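Local coordinates for metallophosphoesterase TT1561-like domain-containing protein (Aquifex aeolicus, PDB 2YVT) that is of unknown function but belongs to the calcineurin-like metallophosphoesterase superfamily, so it probably hydrolyses phosphoester bonds with the help of bound metal ions, at residues A[5-10]-A[32-37]; A[242-247]-A[255-260]. All coordinates share one frame; numbering follows the deposited sequence.

Interaction 1 (A[5-10]-A[32-37]); sequences PRKVLA and QPDILV
D34 grips K7 at two points. Its carboxylate oxygen OD2 accepts the backbone N of K7 at 2.8 Å, in a nearly straight bond (173°) that uses the anti lone pair. Its own backbone N gives a more bent bond to K7 O. That carbonyl takes a second bond from I35 N, 3.1 Å from K7 O. D34 CG lies anti to the carbonyl carbon (chi1 -64°), which sets CG beside D34's own backbone N, with OD2 reaching K7 N. Parallel pairing then follows: L9 N bonds to I35 O, and V37 N reaches L9 O at 2.8 Å. V8, A10, I35 and V37 share one face, where V8 CG2 meets I35 CG1 at 3.5 Å. On the other face L9 lies alongside P33 and L36: its CB touches P33 CB at 3.9 Å and its CD2 meets L36 CD1. L24, V27 and I28 of helix 21-31 cover L9. That helix links the strands in a beta-alpha-beta unit of the core sheet. D34 thus carries the pairing back beyond the start of strand 35-39: a carboxylate accepts from K7 N, while the N-H groups of D34 and I35 share K7 O.

Interaction 2 (A[242-247]-A[255-260]); sequences GRYAFL and KLEQFS
Y244 lays its ring against E257, its hydrogen-bonded partner in this antiparallel hairpin. From CB, CG sits between the backbone N and the carbonyl carbon (chi1 64°), and this swings the ring across toward strand 255-258. CD2 comes to 3.9 Å from F259 CE1. CE2 lies near both E257 CB and F259 CD1, and CE1 meets E257 CB and CG. CZ makes the closest approach, 3.4 Å from E257 CB. At the tip, OH lies 3.5 Å from the same E257 CB. The methylene stands over the ring face in a CH-pi contact, 3.9 Å from E257 CB to the Y244 ring centroid. The Y244 and F259 rings meet obliquely, their planes 32° apart. An alanine in place of Y244 would remove the ring, and E257 CB and the F259 ring would probably lose the surface they rest on.

The backbone holds this register with paired bonds between Y244 and E257 and between F246 and K255. Beyond the last pair, F259 N bonds to G242 O at 2.8 Å, and this oxygen also lies over a face of the F259 ring. On the other face of the sheet, A245 CB meets L256 CD1. There R243 and Q258 bring two donors close without bonding: Q258 NE2 sits over one face of the R243 guanidinium, toward its rim. A water accepts from R243 NH2 and from Q258 NE2, at 3.0 Å from the latter. E241 serves both, with a salt bridge to R243 and its backbone O to Q258. V27 and K31 of helix 21-31 also touch Y244. The hairpin is therefore secured by backbone bonds and by ring and methylene contacts of Y244, F259 and E257, while the water and E241 give the two facing donors acceptors, which probably makes their closeness tolerable.

Interactions 1 and 2 belong to one six-stranded sheet, and their centres lie about 12 Å apart. They meet where strand 7-12 runs antiparallel to strand 243-248. Probable hydrogen bonds join V8 N to L247 O at 2.7 Å and A245 N to A10 O at 2.9 Å. Side chains add to the seam: K7 CD packs on F246 CE2 at 3.7 Å. Strand 7-12 thus has parallel pairing on one edge and antiparallel pairing on the other. Helix 21-31 touches both contacts, through L9 in interaction 1 and through Y244, F246 and F259 in interaction 2. Both contacts therefore build the sheet itself, and neither can be tied to a metal or substrate site from their geometry.

Interaction 1 (A[5-10]-A[32-37])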
loop_
_atom_site.group_PDB
_atom_site.type_symbol
_atom_site.label_atom_id
_atom_site.label_comp_id
_atom_site.label_asym_id
_atom_site.label_seq_id
_atom_site.Cartn_x
_atom_site.Cartn_y
_atom_site.Cartn_z
ATOM N N PRO A 5 6.742 4.313 -23.101
ATOM C CA PRO A 5 6.923 3.715 -21.776
ATOM C C PRO A 5 5.791 4.091 -20.822
ATOM O O PRO A 5 5.120 5.121 -21.000
ATOM C CB PRO A 5 8.270 4.274 -21.300
ATOM C CG PRO A 5 8.472 5.523 -22.076
ATOM C CD PRO A 5 7.704 5.398 -23.366
ATOM N N ARG A 6 5.564 3.220 -19.847
ATOM C CA ARG A 6 4.564 3.436 -18.811
ATOM C C ARG A 6 5.300 3.215 -17.500
ATOM O O ARG A 6 5.458 2.081 -17.039
ATOM C CB ARG A 6 3.406 2.453 -18.973
ATOM C CG ARG A 6 2.592 2.627 -20.266
ATOM C CD ARG A 6 1.799 3.932 -20.266
ATOM N NE ARG A 6 0.960 4.088 -21.455
ATOM C CZ ARG A 6 1.308 4.768 -22.547
ATOM N NH1 ARG A 6 2.496 5.360 -22.631
ATOM N NH2 ARG A 6 0.462 4.850 -23.567
ATOM N N LYS A 7 5.776 4.312 -16.926
ATOM C CA LYS A 7 6.744 4.255 -15.841
ATOM C C LYS A 7 6.065 4.448 -14.492
ATOM O O LYS A 7 5.232 5.336 -14.328
ATOM C CB LYS A 7 7.844 5.298 -16.047
ATOM C CG LYS A 7 8.723 5.048 -17.279
ATOM C CD LYS A 7 9.808 6.119 -17.420
ATOM C CE LYS A 7 10.528 6.048 -18.774
ATOM N NZ LYS A 7 11.454 4.880 -18.907
ATOM N N VAL A 8 6.443 3.610 -13.530
ATOM C CA VAL A 8 5.845 3.639 -12.194
ATOM C C VAL A 8 6.944 3.810 -11.156
ATOM O O VAL A 8 7.922 3.061 -11.161
ATOM C CB VAL A 8 5.078 2.313 -11.881
ATOM C CG1 VAL A 8 4.420 2.376 -10.504
ATOM C CG2 VAL A 8 4.039 2.008 -12.961
ATOM N N LEU A 9 6.799 4.812 -10.292
ATOM C CA LEU A 9 7.675 4.954 -9.123
ATOM C C LEU A 9 6.862 4.500 -7.921
ATOM O O LEU A 9 5.790 5.045 -7.671
ATOM C CB LEU A 9 8.126 6.412 -8.939
ATOM C CG LEU A 9 9.247 6.748 -7.928
ATOM C CD1 LEU A 9 9.614 8.227 -8.075
ATOM C CD2 LEU A 9 8.913 6.454 -6.474
ATOM N N ALA A 10 7.368 3.516 -7.179
ATOM C CA ALA A 10 6.647 2.998 -6.007
ATOM C C ALA A 10 7.476 3.096 -4.739
ATOM O O ALA A 10 8.676 2.818 -4.750
ATOM C CB ALA A 10 6.213 1.547 -6.240
ATOM N N GLN A 32 10.872 11.120 -14.215
ATOM C CA GLN A 32 9.594 11.423 -14.877
ATOM C C GLN A 32 8.624 10.231 -14.915
ATOM O O GLN A 32 8.203 9.803 -15.995
ATOM C CB GLN A 32 9.843 11.950 -16.302
ATOM C CG GLN A 32 10.854 13.085 -16.389
ATOM C CD GLN A 32 10.227 14.440 -16.181
ATOM O OE1 GLN A 32 10.418 15.069 -15.140
ATOM N NE2 GLN A 32 9.470 14.904 -17.175
ATOM N N PRO A 33 8.257 9.687 -13.736
ATOM C CA PRO A 33 7.305 8.571 -13.743
ATOM C C PRO A 33 5.940 9.030 -14.232
ATOM O O PRO A 33 5.586 10.198 -14.059
ATOM C CB PRO A 33 7.208 8.189 -12.264
ATOM C CG PRO A 33 7.554 9.450 -11.521
ATOM C CD PRO A 33 8.637 10.073 -12.365
ATOM N N ASP A 34 5.185 8.118 -14.830
ATOM C CA ASP A 34 3.813 8.389 -15.230
ATOM C C ASP A 34 2.854 8.259 -14.058
ATOM O O ASP A 34 1.858 8.978 -13.986
ATOM C CB ASP A 34 3.414 7.464 -16.372
ATOM C CG ASP A 34 4.231 7.719 -17.609
ATOM O OD1 ASP A 34 4.069 8.805 -18.212
ATOM O OD2 ASP A 34 5.067 6.862 -17.946
ATOM N N ILE A 35 3.158 7.330 -13.152
ATOM C CA ILE A 35 2.394 7.199 -11.908
ATOM C C ILE A 35 3.302 7.017 -10.702
ATOM O O ILE A 35 4.393 6.461 -10.815
ATOM C CB ILE A 35 1.322 6.080 -11.941
ATOM C CG1 ILE A 35 1.933 4.708 -12.213
ATOM C CG2 ILE A 35 0.204 6.408 -12.936
ATOM C CD1 ILE A 35 0.942 3.552 -11.956
ATOM N N LEU A 36 2.840 7.545 -9.572
ATOM C CA LEU A 36 3.458 7.336 -8.277
ATOM C C LEU A 36 2.547 6.421 -7.475
ATOM O O LEU A 36 1.336 6.657 -7.390
ATOM C CB LEU A 36 3.630 8.676 -7.550
ATOM C CG LEU A 36 4.066 8.644 -6.083
ATOM C CD1 LEU A 36 5.472 8.054 -5.917
ATOM C CD2 LEU A 36 4.003 10.048 -5.512
ATOM N N VAL A 37 3.120 5.364 -6.909
ATOM C CA VAL A 37 2.372 4.465 -6.036
ATOM C C VAL A 37 2.928 4.587 -4.629
ATOM O O VAL A 37 4.125 4.397 -4.413
ATOM C CB VAL A 37 2.452 2.992 -6.521
ATOM C CG1 VAL A 37 1.868 2.041 -5.477
ATOM C CG2 VAL A 37 1.714 2.832 -7.841
#

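Interaction 2 (A[242-247]-A[255-260])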
loop_
_atom_site.group_PDB
_atom_site.type_symbol
_atom_site.label_atom_id
_atom_site.label_comp_id
_atom_site.label_asym_id
_atom_site.label_seq_id
_atom_site.Cartn_x
_atom_site.Cartn_y
_atom_site.Cartn_z
ATOM N N GLY A 242 15.578 5.137 2.348
ATOM C CA GLY A 242 15.748 5.866 1.093
ATOM C C GLY A 242 15.470 5.043 -0.153
ATOM O O GLY A 242 15.885 5.413 -1.251
ATOM N N ARG A 243 14.751 3.937 0.017
ATOM C CA ARG A 243 14.512 3.004 -1.071
ATOM C C ARG A 243 13.201 3.263 -1.809
ATOM O O ARG A 243 12.222 3.754 -1.231
ATOM C CB ARG A 243 14.617 1.556 -0.574
ATOM C CG ARG A 243 16.088 1.183 -0.280
ATOM C CD ARG A 243 16.341 -0.264 0.091
ATOM N NE ARG A 243 17.734 -0.639 -0.205
ATOM C CZ ARG A 243 18.762 -0.550 0.643
ATOM N NH1 ARG A 243 19.971 -0.914 0.238
ATOM N NH2 ARG A 243 18.605 -0.111 1.890
ATOM N N TYR A 244 13.219 2.953 -3.100
ATOM C CA TYR A 244 12.030 2.997 -3.938
ATOM C C TYR A 244 12.201 2.010 -5.089
ATOM O O TYR A 244 13.300 1.495 -5.319
ATOM C CB TYR A 244 11.785 4.418 -4.460
ATOM C CG TYR A 244 12.875 4.944 -5.367
ATOM C CD1 TYR A 244 12.783 4.801 -6.754
ATOM C CD2 TYR A 244 13.995 5.603 -4.840
ATOM C CE1 TYR A 244 13.784 5.284 -7.594
ATOM C CE2 TYR A 244 14.999 6.083 -5.671
ATOM C CZ TYR A 244 14.882 5.925 -7.046
ATOM O OH TYR A 244 15.874 6.396 -7.886
ATOM N N ALA A 245 11.112 1.728 -5.799
ATOM C CA ALA A 245 11.197 0.911 -7.010
ATOM C C ALA A 245 10.785 1.739 -8.212
ATOM O O ALA A 245 9.951 2.635 -8.096
ATOM C CB ALA A 245 10.310 -0.311 -6.900
ATOM N N PHE A 246 11.377 1.432 -9.365
ATOM C CA PHE A 246 11.012 2.097 -10.600
ATOM C C PHE A 246 10.722 1.033 -11.652
ATOM O O PHE A 246 11.580 0.199 -11.956
ATOM C CB PHE A 246 12.121 3.059 -11.051
ATOM C CG PHE A 246 11.633 4.147 -11.960
ATOM C CD1 PHE A 246 11.096 5.324 -11.440
ATOM C CD2 PHE A 246 11.696 3.992 -13.336
ATOM C CE1 PHE A 246 10.632 6.332 -12.287
ATOM C CE2 PHE A 246 11.235 5.001 -14.196
ATOM C CZ PHE A 246 10.704 6.166 -13.667
ATOM N N LEU A 247 9.501 1.055 -12.183
ATOM C CA LEU A 247 9.016 0.021 -13.085
ATOM C C LEU A 247 8.707 0.640 -14.442
ATOM O O LEU A 247 8.141 1.723 -14.520
ATOM C CB LEU A 247 7.744 -0.642 -12.529
ATOM C CG LEU A 247 7.663 -1.309 -11.144
ATOM C CD1 LEU A 247 7.644 -0.315 -9.987
ATOM C CD2 LEU A 247 6.418 -2.175 -11.081
ATOM N N LYS A 255 13.588 -1.907 -11.505
ATOM C CA LYS A 255 14.788 -1.467 -10.801
ATOM C C LYS A 255 14.454 -1.149 -9.351
ATOM O O LYS A 255 13.507 -0.417 -9.071
ATOM C CB LYS A 255 15.396 -0.229 -11.471
ATOM C CG LYS A 255 15.853 -0.429 -12.916
ATOM C CD LYS A 255 16.278 0.895 -13.540
ATOM C CE LYS A 255 16.889 0.712 -14.928
ATOM N NZ LYS A 255 18.220 0.041 -14.880
ATOM N N LEU A 256 15.220 -1.721 -8.431
ATOM C CA LEU A 256 15.122 -1.337 -7.028
ATOM C C LEU A 256 16.264 -0.389 -6.735
ATOM O O LEU A 256 17.434 -0.760 -6.854
ATOM C CB LEU A 256 15.155 -2.559 -6.119
ATOM C CG LEU A 256 13.797 -3.220 -5.837
ATOM C CD1 LEU A 256 12.949 -3.438 -7.089
ATOM C CD2 LEU A 256 14.055 -4.518 -5.138
ATOM N N GLU A 257 15.915 0.843 -6.383
ATOM C CA GLU A 257 16.893 1.912 -6.255
ATOM C C GLU A 257 16.870 2.522 -4.864
ATOM O O GLU A 257 16.019 2.184 -4.024
ATOM C CB GLU A 257 16.658 2.997 -7.320
ATOM C CG GLU A 257 16.144 2.463 -8.659
ATOM C CD GLU A 257 16.658 3.236 -9.850
ATOM O OE1 GLU A 257 17.879 3.489 -9.915
ATOM O OE2 GLU A 257 15.843 3.557 -10.740
ATOM N N GLN A 258 17.835 3.400 -4.622
ATOM C CA GLN A 258 17.954 4.111 -3.365
ATOM C C GLN A 258 18.378 5.538 -3.683
ATOM O O GLN A 258 19.137 5.759 -4.628
ATOM C CB GLN A 258 18.996 3.426 -2.488
ATOM C CG GLN A 258 19.115 3.984 -1.089
ATOM C CD GLN A 258 20.225 3.321 -0.312
ATOM O OE1 GLN A 258 21.366 3.252 -0.771
ATOM N NE2 GLN A 258 19.900 2.829 0.872
ATOM N N PHE A 259 17.877 6.510 -2.923
ATOM C CA PHE A 259 18.334 7.893 -3.091
ATOM C C PHE A 259 19.859 7.936 -3.077
ATOM O O PHE A 259 20.507 7.229 -2.303
ATOM C CB PHE A 259 17.803 8.811 -1.987
ATOM C CG PHE A 259 16.299 8.883 -1.902
ATOM C CD1 PHE A 259 15.514 8.918 -3.051
ATOM C CD2 PHE A 259 15.669 8.955 -0.657
ATOM C CE1 PHE A 259 14.115 8.997 -2.959
ATOM C CE2 PHE A 259 14.272 9.032 -0.558
ATOM C CZ PHE A 259 13.503 9.057 -1.715
ATOM N N SER A 260 20.435 8.753 -3.946
ATOM C CA SER A 260 21.888 8.879 -3.977
ATOM C C SER A 260 22.324 10.324 -3.811
ATOM O O SER A 260 21.500 11.244 -3.812
ATOM C CB SER A 260 22.448 8.294 -5.271
ATOM O OG SER A 260 21.899 8.961 -6.386
ATOM O OXT SER A 260 23.518 10.589 -3.666
HETATM O O HOH W 1 21.457 1.064 2.665
#